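PDB 3L22: SusD superfamily protein from Bacteroides fragilis, which probably binds sugars at the outer face of the bacterial outer membrane, as other members of the SusD family do, and carries zinc ions here. Local coordinates for residues G194-T199 with L319-I324; T237-Y240 with F245-E248; L131-P136 with Q170-I175. One frame throughout, in Å; residues are numbered along the deposited sequence.

Contact 3 comes first along the chain: helix 113-131 ends, some 36 residues without regular helix or strand follow, and helix 168-178 returns to close the loop against residues 131-136. Contact 1 opens later, at the end of helix 192-196, and closes a loop of 119 residues when the chain reaches strand 322-326. Contact 2, a short turn closed by 237-240 and 245-248, is nested inside that loop and meets contact 1 directly, Trp321 packing on Phe245. Contact 3 thus ties helix 113-131 to helix 168-178, contact 1 ties helix 192-196 to the sheet of 249-253 and 322-326, and contact 2 shapes the loop leading into that sheet.

Contact 1: residues G194-T199 with L319-I324; sequences GVTHAT and LQWVPI. With ZN (zinc ion), chain B.
Trp321 reaches residues 194-199 with the outer corner of its six-membered ring, and two methyl groups receive it at different angles. Val195 CG1 lies at the indole edge, near the ring plane, 3.8 Å from Trp321 CZ3. Thr196 CG2 comes in obliquely and sits 3.5 Å from Trp321 CZ3 and equally close to Trp321 CH2. The torsions explain the placement: Val195 sets CG1 opposite its own backbone N (chi1 173°), whereas Thr196, with chi1 at 69°, sends its hydroxyl away from the indole to the carbonyl of Tyr192, one helical turn back, and leaves its methyl for the ring. The polar branch is thus satisfied within helix 192-196 and the contact itself is purely apolar, with no hydrogen bond between the segments. Pro254 touches both Thr196 and Trp321, and the ring of Tyr244 lies against the indole at a shallow angle.

The junction joins the C-terminal end of helix 192-196, in the N-terminal part of this SusD-family fold, to the residue leading into strand 322-326, which pairs with 249-253 in a two-stranded antiparallel sheet. Val195 also bonds through its backbone to Ser252 of the partner strand, so the helix end meets the sheet through main chain as well as side chains.

Directly after Thr196 the chain leaves helical geometry, and His197 turns to a zinc ion on the other side. His197 ND1 binds the zinc at 2.0 Å, Glu119 OE2 supplies a second protein ligand, and water 1 and water 2 lie 1.9 and 2.2 Å from the metal. The far nitrogen of the imidazole, His197 NE2, is hydrogen-bonded to Asn26 OD1, which, with the zinc bond at ND1, probably fixes the ring's rotation. Thr199 OG1 N-caps helix 200-213 through Ala202 N.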
loop_
_atom_site.group_PDB
_atom_site.type_symbol
_atom_site.label_atom_id
_atom_site.label_comp_id
_atom_site.label_asym_id
_atom_site.label_seq_id
_atom_site.Cartn_x
_atom_site.Cartn_y
_atom_site.Cartn_z
ATOM N N GLY A 194 17.740 -5.428 3.346
ATOM C CA GLY A 194 17.344 -4.032 3.312
ATOM C C GLY A 194 15.981 -3.797 2.669
ATOM O O GLY A 194 15.293 -2.859 3.010
ATOM N N VAL A 195 15.589 -4.661 1.727
ATOM C CA VAL A 195 14.313 -4.478 1.028
ATOM C C VAL A 195 13.194 -5.247 1.707
ATOM O O VAL A 195 12.058 -4.812 1.647
ATOM C CB VAL A 195 14.450 -4.860 -0.462
ATOM C CG1 VAL A 195 13.066 -4.847 -1.197
ATOM C CG2 VAL A 195 15.503 -3.929 -1.132
ATOM N N THR A 196 13.500 -6.359 2.382
ATOM C CA THR A 196 12.462 -7.233 2.915
ATOM C C THR A 196 12.264 -7.117 4.433
ATOM O O THR A 196 11.285 -7.658 4.943
ATOM C CB THR A 196 12.730 -8.692 2.560
ATOM O OG1 THR A 196 13.886 -9.143 3.273
ATOM C CG2 THR A 196 12.946 -8.820 1.006
ATOM N N HIS A 197 13.153 -6.416 5.144
ATOM C CA HIS A 197 12.892 -5.952 6.520
ATOM C C HIS A 197 12.676 -4.459 6.462
ATOM O O HIS A 197 13.193 -3.799 5.555
ATOM C CB HIS A 197 14.077 -6.233 7.474
ATOM C CG HIS A 197 14.239 -7.670 7.853
ATOM N ND1 HIS A 197 14.984 -8.076 8.940
ATOM C CD2 HIS A 197 13.756 -8.801 7.288
ATOM C CE1 HIS A 197 14.943 -9.390 9.041
ATOM N NE2 HIS A 197 14.204 -9.859 8.049
ATOM N N ALA A 198 11.928 -3.933 7.431
ATOM C CA ALA A 198 11.732 -2.505 7.586
ATOM C C ALA A 198 13.023 -1.767 7.920
ATOM O O ALA A 198 13.698 -2.076 8.911
ATOM C CB ALA A 198 10.671 -2.200 8.683
ATOM N N THR A 199 13.362 -0.814 7.066
ATOM C CA THR A 199 14.450 0.117 7.279
ATOM C C THR A 199 13.908 1.439 7.810
ATOM O O THR A 199 12.692 1.658 7.836
ATOM C CB THR A 199 15.166 0.394 5.962
ATOM O OG1 THR A 199 14.202 0.801 4.961
ATOM C CG2 THR A 199 15.973 -0.847 5.508
ATOM N N LEU A 319 6.479 -15.926 -8.221
ATOM C CA LEU A 319 7.648 -15.518 -7.416
ATOM C C LEU A 319 7.888 -14.008 -7.418
ATOM O O LEU A 319 8.767 -13.529 -6.711
ATOM C CB LEU A 319 8.908 -16.231 -7.868
ATOM C CG LEU A 319 8.992 -17.710 -7.501
ATOM C CD1 LEU A 319 10.078 -18.413 -8.295
ATOM C CD2 LEU A 319 9.234 -17.825 -5.973
ATOM N N GLN A 320 7.129 -13.246 -8.190
ATOM C CA GLN A 320 7.369 -11.805 -8.228
ATOM C C GLN A 320 7.054 -11.173 -6.877
ATOM O O GLN A 320 5.993 -11.436 -6.280
ATOM C CB GLN A 320 6.590 -11.133 -9.341
ATOM C CG GLN A 320 7.114 -11.530 -10.726
ATOM C CD GLN A 320 6.170 -11.156 -11.901
ATOM O OE1 GLN A 320 5.021 -11.646 -12.011
ATOM N NE2 GLN A 320 6.672 -10.320 -12.801
ATOM N N TRP A 321 7.985 -10.366 -6.390
ATOM C CA TRP A 321 7.796 -9.635 -5.135
ATOM C C TRP A 321 6.735 -8.530 -5.270
ATOM O O TRP A 321 6.529 -7.979 -6.359
ATOM C CB TRP A 321 9.109 -8.995 -4.715
ATOM C CG TRP A 321 10.198 -9.952 -4.284
ATOM C CD1 TRP A 321 10.296 -11.304 -4.550
ATOM C CD2 TRP A 321 11.380 -9.602 -3.585
ATOM N NE1 TRP A 321 11.438 -11.811 -3.997
ATOM C CE2 TRP A 321 12.130 -10.787 -3.404
ATOM C CE3 TRP A 321 11.881 -8.400 -3.067
ATOM C CZ2 TRP A 321 13.372 -10.795 -2.765
ATOM C CZ3 TRP A 321 13.127 -8.426 -2.419
ATOM C CH2 TRP A 321 13.834 -9.615 -2.263
ATOM N N VAL A 322 6.024 -8.269 -4.169
ATOM C CA VAL A 322 5.033 -7.236 -4.091
ATOM C C VAL A 322 5.744 -5.982 -3.581
ATOM O O VAL A 322 6.239 -5.960 -2.451
ATOM C CB VAL A 322 3.881 -7.659 -3.173
ATOM C CG1 VAL A 322 2.779 -6.536 -3.036
ATOM C CG2 VAL A 322 3.285 -8.986 -3.721
ATOM N N PRO A 323 5.855 -4.941 -4.425
ATOM C CA PRO A 323 6.514 -3.697 -4.053
ATOM C C PRO A 323 5.595 -2.765 -3.241
ATOM O O PRO A 323 4.536 -2.309 -3.742
ATOM C CB PRO A 323 6.835 -3.085 -5.405
ATOM C CG PRO A 323 5.710 -3.503 -6.280
ATOM C CD PRO A 323 5.302 -4.868 -5.795
ATOM N N ILE A 324 5.964 -2.496 -1.994
ATOM C CA ILE A 324 5.169 -1.613 -1.122
ATOM C C ILE A 324 5.628 -0.161 -1.302
ATOM O O ILE A 324 4.824 0.692 -1.610
ATOM C CB ILE A 324 5.265 -2.064 0.354
ATOM C CG1 ILE A 324 4.757 -3.524 0.506
ATOM C CG2 ILE A 324 4.527 -1.122 1.299
ATOM C CD1 ILE A 324 3.317 -3.787 0.080
HETATM ZN ZN ZN B . 15.776 -6.887 10.333
HETATM O O HOH W 1 17.154 -5.868 9.406
HETATM O O HOH W 2 16.737 -8.040 12.014
#

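Contact 2: residues T237-Y240 with F245-E248; sequences TLIY and FSQE
Ile239 and Ser246 make the nearest side-chain approach in this turn: Ile239 CG2 lies 3.6 Å from Ser246 OG and 4.1 Å from Ser246 CB. Leu238 adds a looser touch from the more exposed side, its CD1 4.2 Å from Ser246 CB. Behind them the backbones come only loosely near, with Ile239 CA 4.5 Å from Phe245 N, while the Phe245 side chain sets off in the other direction.

Each partner is positioned within its own segment. Ile239 holds CG1 between its backbone N and carbonyl carbon (chi1 63°), which puts CG2 on the serine and lets CG1 rest over the middle of the Tyr240 ring, 3.5 Å above its plane, in a CH-pi fashion. Residues 238-240 form a short 3-10 segment, with Tyr240 N bonded to Thr237 O at 3.2 Å. On the opposing segment Ser246 OG accepts a hydrogen bond from Glu248 N at 3.0 Å with an N-H...O angle of 156°, making an ST turn that leads the chain into strand 249-253; Ser246 N is in turn bonded to Ser249 OG.

Further out, the Glu248 carboxylate forms salt bridges to Arg326 and Arg358 and also receives Ala328 N, so the end of the ST turn is tied to the partner strand and to helices beyond it. Tyr240 is held at both ends, its OH by Glu392 and its carbonyl by Gln320 NE2, with Phe302 and Phe312 meeting its ring.

No hydrogen bond crosses between 237-240 and 245-248. What passes directly between them is thus probably mainly van der Waals packing, aliphatic carbon against a serine whose oxygen already serves its own turn, and the polar bonds that fix the bend lie within each segment or reach to other parts of the fold.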
loop_
_atom_site.group_PDB
_atom_site.type_symbol
_atom_site.label_atom_id
_atom_site.label_comp_id
_atom_site.label_asym_id
_atom_site.label_seq_id
_atom_site.Cartn_x
_atom_site.Cartn_y
_atom_site.Cartn_z
ATOM N N THR A 237 11.679 -2.085 -15.752
ATOM C CA THR A 237 11.257 -3.484 -15.615
ATOM C C THR A 237 12.010 -4.262 -14.516
ATOM O O THR A 237 11.651 -5.399 -14.213
ATOM C CB THR A 237 11.369 -4.256 -16.947
ATOM O OG1 THR A 237 12.735 -4.483 -17.276
ATOM C CG2 THR A 237 10.687 -3.462 -18.124
ATOM N N LEU A 238 13.032 -3.659 -13.918
ATOM C CA LEU A 238 13.951 -4.410 -13.045
ATOM C C LEU A 238 13.271 -5.078 -11.867
ATOM O O LEU A 238 13.572 -6.221 -11.548
ATOM C CB LEU A 238 15.090 -3.532 -12.547
ATOM C CG LEU A 238 16.079 -3.010 -13.578
ATOM C CD1 LEU A 238 16.999 -1.997 -12.858
ATOM C CD2 LEU A 238 16.870 -4.174 -14.239
ATOM N N ILE A 239 12.321 -4.389 -11.265
ATOM C CA ILE A 239 11.753 -4.850 -10.005
ATOM C C ILE A 239 10.764 -6.002 -10.162
ATOM O O ILE A 239 10.412 -6.598 -9.146
ATOM C CB ILE A 239 11.105 -3.730 -9.168
ATOM C CG1 ILE A 239 9.904 -3.075 -9.875
ATOM C CG2 ILE A 239 12.134 -2.681 -8.804
ATOM C CD1 ILE A 239 9.143 -2.065 -8.965
ATOM N N TYR A 240 10.354 -6.322 -11.404
ATOM C CA TYR A 240 9.412 -7.408 -11.662
ATOM C C TYR A 240 10.104 -8.695 -12.136
ATOM O O TYR A 240 9.429 -9.654 -12.475
ATOM C CB TYR A 240 8.333 -6.977 -12.693
ATOM C CG TYR A 240 7.810 -5.589 -12.414
ATOM C CD1 TYR A 240 6.873 -5.353 -11.405
ATOM C CD2 TYR A 240 8.290 -4.511 -13.114
ATOM C CE1 TYR A 240 6.412 -4.045 -11.124
ATOM C CE2 TYR A 240 7.845 -3.222 -12.838
ATOM C CZ TYR A 240 6.926 -2.985 -11.846
ATOM O OH TYR A 240 6.567 -1.659 -11.616
ATOM N N PHE A 245 14.328 -6.848 -6.945
ATOM C CA PHE A 245 14.543 -5.549 -6.315
ATOM C C PHE A 245 15.699 -4.871 -7.031
ATOM O O PHE A 245 16.481 -5.527 -7.706
ATOM C CB PHE A 245 14.838 -5.673 -4.797
ATOM C CG PHE A 245 16.076 -6.476 -4.449
ATOM C CD1 PHE A 245 16.015 -7.858 -4.316
ATOM C CD2 PHE A 245 17.298 -5.847 -4.253
ATOM C CE1 PHE A 245 17.137 -8.594 -3.997
ATOM C CE2 PHE A 245 18.426 -6.567 -3.907
ATOM C CZ PHE A 245 18.362 -7.941 -3.813
ATOM N N SER A 246 15.795 -3.564 -6.850
ATOM C CA SER A 246 16.794 -2.754 -7.483
ATOM C C SER A 246 17.222 -1.688 -6.475
ATOM O O SER A 246 16.727 -1.656 -5.340
ATOM C CB SER A 246 16.217 -2.072 -8.726
ATOM O OG SER A 246 15.298 -1.020 -8.368
ATOM N N GLN A 247 18.085 -0.776 -6.908
ATOM C CA GLN A 247 18.418 0.413 -6.125
ATOM C C GLN A 247 17.245 1.392 -5.893
ATOM O O GLN A 247 17.415 2.362 -5.142
ATOM C CB GLN A 247 19.563 1.167 -6.782
ATOM C CG GLN A 247 20.864 0.349 -6.600
ATOM C CD GLN A 247 22.049 0.982 -7.215
ATOM O OE1 GLN A 247 21.919 1.943 -7.971
ATOM N NE2 GLN A 247 23.221 0.444 -6.930
ATOM N N GLU A 248 16.106 1.160 -6.548
ATOM C CA GLU A 248 14.870 1.911 -6.296
ATOM C C GLU A 248 14.023 1.349 -5.144
ATOM O O GLU A 248 13.164 2.059 -4.605
ATOM C CB GLU A 248 14.035 1.964 -7.571
ATOM C CG GLU A 248 13.021 3.058 -7.587
ATOM C CD GLU A 248 12.067 3.036 -8.775
ATOM O OE1 GLU A 248 12.416 2.451 -9.827
ATOM O OE2 GLU A 248 10.960 3.647 -8.640
#

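Contact 3: residues L131-P136 with Q170-I175; sequences LNNLYP and QIYEHI. With ZN (zinc ion), chain H.
Asn132 projects between two side chains of helix 168-178 and meets Tyr172 with its nitrogen end and Ile171 with its CG and OD1. Its ND2 stands over the centre of the Tyr172 ring, 3.1 Å above the plane, and the amide and ring planes are 78° apart. This geometry is consistent with an N-H pointing into the pi face, while the same nitrogen also bonds to Val168 O.

Van der Waals packing of an aliphatic side chain on the amide comes from Ile171, which lies antiparallel alongside Asn132. Ile171 CG2 lies 3.5 Å from Asn132 CG, and Ile171 CB is 3.4 Å from Asn132 OD1. That oxygen is hydrogen-bonded to Ser147 OG, so both ends of the buried amide have polar partners and its flip is probably fixed.

A water-mediated link forms the third kind of contact. Water 3 donates to Asn133 OD1 at 2.6 Å and is hydrogen-bonded to Tyr172 OH at 2.7 Å, bridging two side chains whose direct approach, Asn133 OD1 to Tyr172 OH, is 3.9 Å. Asn133 ND2 reaches back to Tyr129 O.

Metal binding occupies another side of the helix: with CG opposite its backbone N (chi1 170°), His174 turns ND1 to a zinc ion at 2.2 Å and has NE2 bonded to Asp178.

The contact fastens helix 168-178 to the chain leaving helix 113-131. Ile175 continues the packing onto Ala125, Tyr128 and Tyr129 of that helix, and Leu134 carries the bend on to helices 44-52 and 79-103.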
loop_
_atom_site.group_PDB
_atom_site.type_symbol
_atom_site.label_atom_id
_atom_site.label_comp_id
_atom_site.label_asym_id
_atom_site.label_seq_id
_atom_site.Cartn_x
_atom_site.Cartn_y
_atom_site.Cartn_z
ATOM N N LEU A 131 -6.015 -0.969 7.132
ATOM C CA LEU A 131 -7.373 -0.973 7.675
ATOM C C LEU A 131 -7.975 0.449 7.670
ATOM O O LEU A 131 -9.153 0.639 7.333
ATOM C CB LEU A 131 -7.403 -1.550 9.085
ATOM C CG LEU A 131 -7.014 -3.017 9.319
ATOM C CD1 LEU A 131 -7.019 -3.309 10.818
ATOM C CD2 LEU A 131 -7.994 -3.957 8.528
ATOM N N ASN A 132 -7.135 1.451 7.929
ATOM C CA ASN A 132 -7.587 2.833 8.025
ATOM C C ASN A 132 -7.944 3.410 6.655
ATOM O O ASN A 132 -8.484 4.505 6.583
ATOM C CB ASN A 132 -6.512 3.734 8.669
ATOM C CG ASN A 132 -7.077 4.729 9.673
ATOM O OD1 ASN A 132 -8.120 4.492 10.273
ATOM N ND2 ASN A 132 -6.363 5.861 9.871
ATOM N N ASN A 133 -7.573 2.708 5.585
ATOM C CA ASN A 133 -7.907 3.104 4.218
ATOM C C ASN A 133 -8.990 2.238 3.573
ATOM O O ASN A 133 -9.173 2.294 2.338
ATOM C CB ASN A 133 -6.631 3.108 3.373
ATOM C CG ASN A 133 -5.772 4.325 3.632
ATOM O OD1 ASN A 133 -6.083 5.410 3.125
ATOM N ND2 ASN A 133 -4.707 4.169 4.438
ATOM N N LEU A 134 -9.759 1.520 4.405
ATOM C CA LEU A 134 -10.928 0.738 3.965
ATOM C C LEU A 134 -12.212 1.046 4.754
ATOM O O LEU A 134 -13.259 1.282 4.152
ATOM C CB LEU A 134 -10.637 -0.759 4.018
ATOM C CG LEU A 134 -9.601 -1.242 2.991
ATOM C CD1 LEU A 134 -9.089 -2.650 3.349
ATOM C CD2 LEU A 134 -10.194 -1.159 1.562
ATOM N N TYR A 135 -12.124 1.081 6.079
ATOM C CA TYR A 135 -13.297 1.129 6.946
ATOM C C TYR A 135 -13.836 2.538 7.294
ATOM O O TYR A 135 -15.020 2.729 7.265
ATOM C CB TYR A 135 -13.044 0.250 8.180
ATOM C CG TYR A 135 -12.835 -1.196 7.751
ATOM C CD1 TYR A 135 -13.934 -2.021 7.433
ATOM C CD2 TYR A 135 -11.559 -1.727 7.598
ATOM C CE1 TYR A 135 -13.754 -3.347 6.991
ATOM C CE2 TYR A 135 -11.379 -3.050 7.136
ATOM C CZ TYR A 135 -12.465 -3.850 6.849
ATOM O OH TYR A 135 -12.258 -5.147 6.436
ATOM N N PRO A 136 -12.968 3.532 7.560
ATOM C CA PRO A 136 -13.548 4.806 7.923
ATOM C C PRO A 136 -13.648 5.770 6.753
ATOM O O PRO A 136 -12.865 5.683 5.801
ATOM C CB PRO A 136 -12.529 5.376 8.900
ATOM C CG PRO A 136 -11.235 4.900 8.355
ATOM C CD PRO A 136 -11.522 3.513 7.839
ATOM N N GLN A 170 -7.491 8.713 15.429
ATOM C CA GLN A 170 -6.832 7.955 16.516
ATOM C C GLN A 170 -5.957 6.844 15.957
ATOM O O GLN A 170 -4.870 6.556 16.498
ATOM C CB GLN A 170 -7.858 7.392 17.516
ATOM C CG GLN A 170 -8.429 8.437 18.449
ATOM C CD GLN A 170 -9.654 7.940 19.213
ATOM O OE1 GLN A 170 -10.464 7.134 18.721
ATOM N NE2 GLN A 170 -9.785 8.420 20.438
ATOM N N ILE A 171 -6.414 6.225 14.874
ATOM C CA ILE A 171 -5.636 5.132 14.284
ATOM C C ILE A 171 -4.346 5.695 13.693
ATOM O O ILE A 171 -3.261 5.148 13.943
ATOM C CB ILE A 171 -6.447 4.327 13.246
ATOM C CG1 ILE A 171 -7.590 3.570 13.921
ATOM C CG2 ILE A 171 -5.547 3.357 12.459
ATOM C CD1 ILE A 171 -7.226 2.513 14.942
ATOM N N TYR A 172 -4.446 6.798 12.948
ATOM C CA TYR A 172 -3.259 7.457 12.458
ATOM C C TYR A 172 -2.309 7.875 13.565
ATOM O O TYR A 172 -1.082 7.757 13.418
ATOM C CB TYR A 172 -3.587 8.672 11.599
ATOM C CG TYR A 172 -4.074 8.376 10.196
ATOM C CD1 TYR A 172 -3.467 7.397 9.394
ATOM C CD2 TYR A 172 -5.099 9.113 9.633
ATOM C CE1 TYR A 172 -3.915 7.164 8.075
ATOM C CE2 TYR A 172 -5.546 8.850 8.337
ATOM C CZ TYR A 172 -4.947 7.910 7.569
ATOM O OH TYR A 172 -5.397 7.671 6.285
ATOM N N GLU A 173 -2.856 8.356 14.671
ATOM C CA GLU A 173 -2.025 8.839 15.778
ATOM C C GLU A 173 -1.277 7.686 16.427
ATOM O O GLU A 173 -0.117 7.846 16.812
ATOM C CB GLU A 173 -2.868 9.615 16.797
ATOM C CG GLU A 173 -3.208 11.040 16.285
ATOM C CD GLU A 173 -4.310 11.753 17.057
ATOM O OE1 GLU A 173 -5.163 11.088 17.723
ATOM O OE2 GLU A 173 -4.317 13.016 16.994
ATOM N N HIS A 174 -1.911 6.518 16.501
ATOM C CA HIS A 174 -1.218 5.352 17.044
ATOM C C HIS A 174 -0.118 4.856 16.064
ATOM O O HIS A 174 0.992 4.515 16.480
ATOM C CB HIS A 174 -2.135 4.181 17.399
ATOM C CG HIS A 174 -1.336 2.976 17.706
ATOM N ND1 HIS A 174 -0.691 2.838 18.901
ATOM C CD2 HIS A 174 -0.875 1.980 16.913
ATOM C CE1 HIS A 174 0.088 1.774 18.869
ATOM N NE2 HIS A 174 0.009 1.245 17.657
ATOM N N ILE A 175 -0.423 4.851 14.783
ATOM C CA ILE A 175 0.568 4.523 13.747
ATOM C C ILE A 175 1.793 5.404 13.922
ATOM O O ILE A 175 2.906 4.903 13.904
ATOM C CB ILE A 175 -0.012 4.652 12.326
ATOM C CG1 ILE A 175 -1.032 3.531 12.085
ATOM C CG2 ILE A 175 1.099 4.599 11.254
ATOM C CD1 ILE A 175 -1.987 3.744 10.881
HETATM ZN ZN ZN H . -0.827 4.079 20.671
HETATM O O HOH W 3 -4.270 7.178 3.845
HETATM O O HOH W 4 1.063 3.367 21.596
#